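Local coordinates for protein 3,4-dihydroxy-2-butanone 4-phosphate synthase (Acinetobacter baumannii, PDB 6MNZ) that probably converts D-ribulose 5-phosphate to formate and 3,4-dihydroxy-2-butanone 4-phosphate, feeding riboflavin biosynthesis, at residues A11-G16 with V34-H39; V247-V252 with K341-S346. All coordinates share one frame; numbering follows the deposited sequence.

Contact 1 (A11-G16 with V34-H39)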
# COMPACT_ATOMS: atom_id res chain seq x y z
N ALA A 11 -26.76 23.52 -8.44
CA ALA A 11 -28.16 23.95 -8.45
C ALA A 11 -28.99 23.09 -9.39
O ALA A 11 -30.15 22.78 -9.09
CB ALA A 11 -28.25 25.43 -8.84
N ASP A 12 -28.43 22.70 -10.53
CA ASP A 12 -29.15 21.83 -11.45
C ASP A 12 -29.35 20.44 -10.86
O ASP A 12 -30.44 19.86 -10.98
CB ASP A 12 -28.39 21.74 -12.78
CG ASP A 12 -28.74 22.87 -13.72
OD1 ASP A 12 -28.51 22.72 -14.93
OD2 ASP A 12 -29.34 23.86 -13.25
N ILE A 13 -28.37 19.95 -10.10
CA ILE A 13 -28.54 18.68 -9.41
C ILE A 13 -29.67 18.77 -8.40
O ILE A 13 -30.55 17.91 -8.35
CB ILE A 13 -27.21 18.26 -8.75
CG1 ILE A 13 -26.17 17.88 -9.81
CG2 ILE A 13 -27.44 17.10 -7.79
CD1 ILE A 13 -26.47 16.59 -10.56
N ARG A 14 -29.72 19.88 -7.66
CA ARG A 14 -30.86 20.13 -6.78
C ARG A 14 -32.17 20.13 -7.56
O ARG A 14 -33.19 19.66 -7.06
CB ARG A 14 -30.66 21.46 -6.05
CG ARG A 14 -31.94 22.09 -5.52
CD ARG A 14 -31.64 23.04 -4.37
NE ARG A 14 -31.41 22.32 -3.12
CZ ARG A 14 -32.36 21.99 -2.24
NH1 ARG A 14 -33.60 22.42 -2.41
NH2 ARG A 14 -32.05 21.25 -1.19
N ALA A 15 -32.17 20.71 -8.76
CA ALA A 15 -33.37 20.78 -9.57
C ALA A 15 -33.74 19.44 -10.20
O ALA A 15 -34.84 19.34 -10.77
CB ALA A 15 -33.21 21.84 -10.66
N GLY A 16 -32.87 18.44 -10.15
CA GLY A 16 -33.15 17.16 -10.76
C GLY A 16 -32.75 17.02 -12.21
O GLY A 16 -33.17 16.06 -12.86
N VAL A 34 -24.47 13.33 -15.09
CA VAL A 34 -24.53 13.14 -13.65
C VAL A 34 -25.85 13.72 -13.16
O VAL A 34 -26.20 14.85 -13.52
CB VAL A 34 -23.36 13.83 -12.92
CG1 VAL A 34 -23.37 13.47 -11.43
CG2 VAL A 34 -22.04 13.44 -13.56
N ILE A 35 -26.65 12.89 -12.49
CA ILE A 35 -27.92 13.32 -11.93
C ILE A 35 -28.03 12.77 -10.51
O ILE A 35 -27.51 11.70 -10.20
CB ILE A 35 -29.11 12.84 -12.79
CG1 ILE A 35 -30.43 13.34 -12.21
CG2 ILE A 35 -29.11 11.32 -12.92
CD1 ILE A 35 -31.62 13.10 -13.11
N ALA A 36 -28.73 13.52 -9.66
CA ALA A 36 -28.98 13.05 -8.30
C ALA A 36 -29.79 11.77 -8.34
O ALA A 36 -30.91 11.74 -8.87
CB ALA A 36 -29.72 14.13 -7.50
N ALA A 37 -29.22 10.69 -7.78
CA ALA A 37 -29.91 9.41 -7.77
C ALA A 37 -31.30 9.52 -7.17
O ALA A 37 -32.23 8.84 -7.62
CB ALA A 37 -29.07 8.38 -7.00
N THR A 38 -31.50 10.46 -6.25
CA THR A 38 -32.80 10.61 -5.61
C THR A 38 -33.84 11.16 -6.57
O THR A 38 -35.04 10.91 -6.39
CB THR A 38 -32.67 11.51 -4.39
OG1 THR A 38 -31.59 11.07 -3.57
CG2 THR A 38 -33.96 11.49 -3.57
N HIS A 39 -33.42 11.95 -7.56
CA HIS A 39 -34.34 12.54 -8.52
C HIS A 39 -34.36 11.81 -9.86
O HIS A 39 -34.97 12.30 -10.81
CB HIS A 39 -33.99 14.02 -8.75
CG HIS A 39 -34.24 14.89 -7.56
ND1 HIS A 39 -35.50 15.21 -7.12
CD2 HIS A 39 -33.38 15.53 -6.73
CE1 HIS A 39 -35.41 15.96 -6.04
NE2 HIS A 39 -34.13 16.18 -5.78
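The imidazole of His-39 lies obliquely against the end of helix 6-15, meeting the CA of Gly-16 and the carbonyl oxygens of Ile-13 and Arg-14. His-39 CB sits 3.8 Å from Gly-16 CA, and the ring atom His-39 NE2 is also 3.8 Å from Arg-14 O; no hydrogen bond crosses between the segments. CG lies opposite the carbonyl carbon (chi1 -68°), which swings the ring back along the last helical turn. Gly-16 closes that turn as a Schellman motif, its positive phi suiting glycine, with its N bonded to Ile-13 O at 3.0 Å. Helix 6-15 packs on strand 31-36 of the mixed sheet in the DHBP synthase part of the chain, the axes of 11-15 and 34-36 being 7.3 Å apart and 53° from parallel. Ile-13 provides the apolar contact with two separate methyls: CG2 rests on Ala-36 CB at 3.8 Å, while CD1 reaches the strand backbone, 3.8 Å from Ile-35 CA. Val-19 of strand 19-22 adjoins both Ile-13 and Val-34. Farther along, the extended side chain of Ile-35 brings its CD1 up to the carbonyl oxygen of Gly-16, and Met-48 of helix 42-52 packs against the same isoleucine.

Contact 2 (V247-V252 with K341-S346). With SO4 (sulfate ion), chain D.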
# COMPACT_ATOMS: atom_id res chain seq x y z
N VAL A 247 4.98 38.99 7.15
CA VAL A 247 5.15 38.12 5.99
C VAL A 247 5.78 36.82 6.44
O VAL A 247 6.66 36.79 7.30
CB VAL A 247 6.00 38.80 4.90
CG1 VAL A 247 5.33 40.08 4.41
CG2 VAL A 247 7.42 39.07 5.40
N THR A 248 5.34 35.72 5.82
CA THR A 248 5.85 34.39 6.13
C THR A 248 6.48 33.79 4.88
O THR A 248 5.90 33.88 3.79
CB THR A 248 4.74 33.49 6.67
OG1 THR A 248 4.08 34.13 7.76
CG2 THR A 248 5.31 32.16 7.13
N THR A 249 7.70 33.28 5.02
CA THR A 249 8.36 32.55 3.95
C THR A 249 7.86 31.10 3.95
O THR A 249 7.92 30.42 4.97
CB THR A 249 9.87 32.59 4.13
OG1 THR A 249 10.30 33.95 4.29
CG2 THR A 249 10.58 31.97 2.93
N VAL A 250 7.31 30.67 2.82
CA VAL A 250 6.43 29.51 2.77
C VAL A 250 6.93 28.54 1.71
O VAL A 250 7.38 28.96 0.64
CB VAL A 250 4.97 29.93 2.48
CG1 VAL A 250 4.09 28.70 2.31
CG2 VAL A 250 4.45 30.81 3.60
N ARG A 251 6.82 27.25 2.01
CA ARG A 251 6.88 26.21 0.98
C ARG A 251 5.84 25.15 1.31
O ARG A 251 5.92 24.50 2.36
CB ARG A 251 8.27 25.59 0.90
CG ARG A 251 8.37 24.43 -0.07
CD ARG A 251 9.57 24.57 -0.99
NE ARG A 251 9.65 23.47 -1.95
CZ ARG A 251 9.22 23.53 -3.21
NH1 ARG A 251 8.77 24.67 -3.72
NH2 ARG A 251 9.33 22.47 -3.99
N VAL A 252 4.92 24.92 0.38
CA VAL A 252 4.14 23.69 0.35
C VAL A 252 4.94 22.61 -0.38
O VAL A 252 5.43 22.83 -1.49
CB VAL A 252 2.78 23.92 -0.34
CG1 VAL A 252 2.10 22.60 -0.64
CG2 VAL A 252 1.90 24.80 0.54
N LYS A 341 0.32 37.15 4.08
CA LYS A 341 1.14 37.63 2.98
C LYS A 341 2.42 36.80 2.95
O LYS A 341 3.09 36.65 3.97
CB LYS A 341 1.48 39.11 3.14
CG LYS A 341 0.30 40.06 2.98
CD LYS A 341 0.72 41.51 3.18
CE LYS A 341 -0.49 42.43 3.26
NZ LYS A 341 -0.10 43.84 3.55
N MET A 342 2.74 36.25 1.78
CA MET A 342 3.67 35.13 1.68
C MET A 342 4.87 35.52 0.83
O MET A 342 4.73 36.22 -0.18
CB MET A 342 3.01 33.89 1.06
CG MET A 342 2.22 33.05 2.05
SD MET A 342 1.69 31.47 1.34
CE MET A 342 0.51 32.00 0.09
N LYS A 343 5.98 34.86 1.11
CA LYS A 343 7.13 34.81 0.21
C LYS A 343 7.35 33.35 -0.17
O LYS A 343 7.88 32.56 0.63
CB LYS A 343 8.36 35.42 0.88
CG LYS A 343 9.70 34.96 0.33
CD LYS A 343 10.83 35.79 0.92
CE LYS A 343 12.14 35.03 0.96
NZ LYS A 343 13.22 35.83 1.60
N LEU A 344 6.86 32.96 -1.34
CA LEU A 344 6.83 31.56 -1.73
C LEU A 344 8.20 31.12 -2.24
O LEU A 344 8.77 31.75 -3.14
CB LEU A 344 5.78 31.31 -2.81
CG LEU A 344 4.30 31.39 -2.41
CD1 LEU A 344 3.42 30.96 -3.59
CD2 LEU A 344 4.00 30.54 -1.19
N LEU A 345 8.64 29.95 -1.78
CA LEU A 345 9.83 29.31 -2.30
C LEU A 345 9.52 28.33 -3.43
O LEU A 345 10.35 27.45 -3.72
CB LEU A 345 10.58 28.59 -1.17
CG LEU A 345 10.83 29.43 0.08
CD1 LEU A 345 11.77 28.71 1.03
CD2 LEU A 345 11.38 30.80 -0.29
N SER A 346 8.37 28.46 -4.07
CA SER A 346 7.98 27.60 -5.17
C SER A 346 8.22 28.30 -6.50
O SER A 346 8.27 29.53 -6.58
CB SER A 346 6.50 27.20 -5.05
OG SER A 346 6.27 26.45 -3.86
S SO4 D . 9.33 23.83 -7.26
O1 SO4 D . 8.05 23.51 -6.63
O2 SO4 D . 9.81 25.11 -6.76
O3 SO4 D . 10.30 22.78 -6.94
O4 SO4 D . 9.14 23.90 -8.70
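Sulfate O1 is gripped by both terminal nitrogens of Arg-251, NH1 at 3.2 Å and NH2 at 3.1 Å, at the edge and near the plane of a guanidinium that also meets Ser-346 CA edge-on. Weak bonds from NH1 to O2 and from NH2 to O3 add to this forked hold, and Ser-347 OG also bonds the ion, which probably comes from the crystallisation liquor. The arginine stem leaves with CG opposite its backbone N (chi1 176°) and bends at the next torsion, passing obliquely by Leu-345 so that NH1 comes 3.2 Å from Leu-345 O. Along the backbone, strands 248-253 and 342-344 pair in parallel. Lys-343 is hydrogen-bonded through both its N and its O, to Thr-248 O and from Val-250 N, each at 2.9 Å; Thr-248 N to Lys-341 O and Leu-345 N to Val-250 O extend the pattern at either end. Strand 290-292, helix 320-336 and strand 342-344 make a beta-alpha-beta crossover in the GTP cyclohydrolase II-like region, with strand 248-253 lying between the two crossover strands in the sheet. Leu-334 of that helix packs on Val-250 and Met-342. Here Val-250 CG2 meets Met-342 CG at 3.5 Å with the sulfur close by, and Leu-344 CD2 lies 3.8 Å from Val-250 CB, the two side chains running the same way. On the other face Thr-249 lies beside the extended aliphatic chain of Lys-343, and Thr-249 CG2 is 3.5 Å from Leu-345 CD2.

In the fold
From the N terminus, helix 6-15 enters contact 1 directly, and the chain returns to it through strands 19-22 and 31-36, closing a short loop of 17 residues that ties the first helix to the sheet of the DHBP synthase region. The chain then completes that region and crosses into the one related to GTP cyclohydrolase II. There residues 247-252 open contact 2, and 88 residues follow, including strand 290-292 and helix 320-336, before 341-346 closes it within the second sheet. The contacts follow in series, neither nested nor crossed. The centres of contact 1 and contact 2 are about 41 Å apart, on opposite sides of the chain's centre.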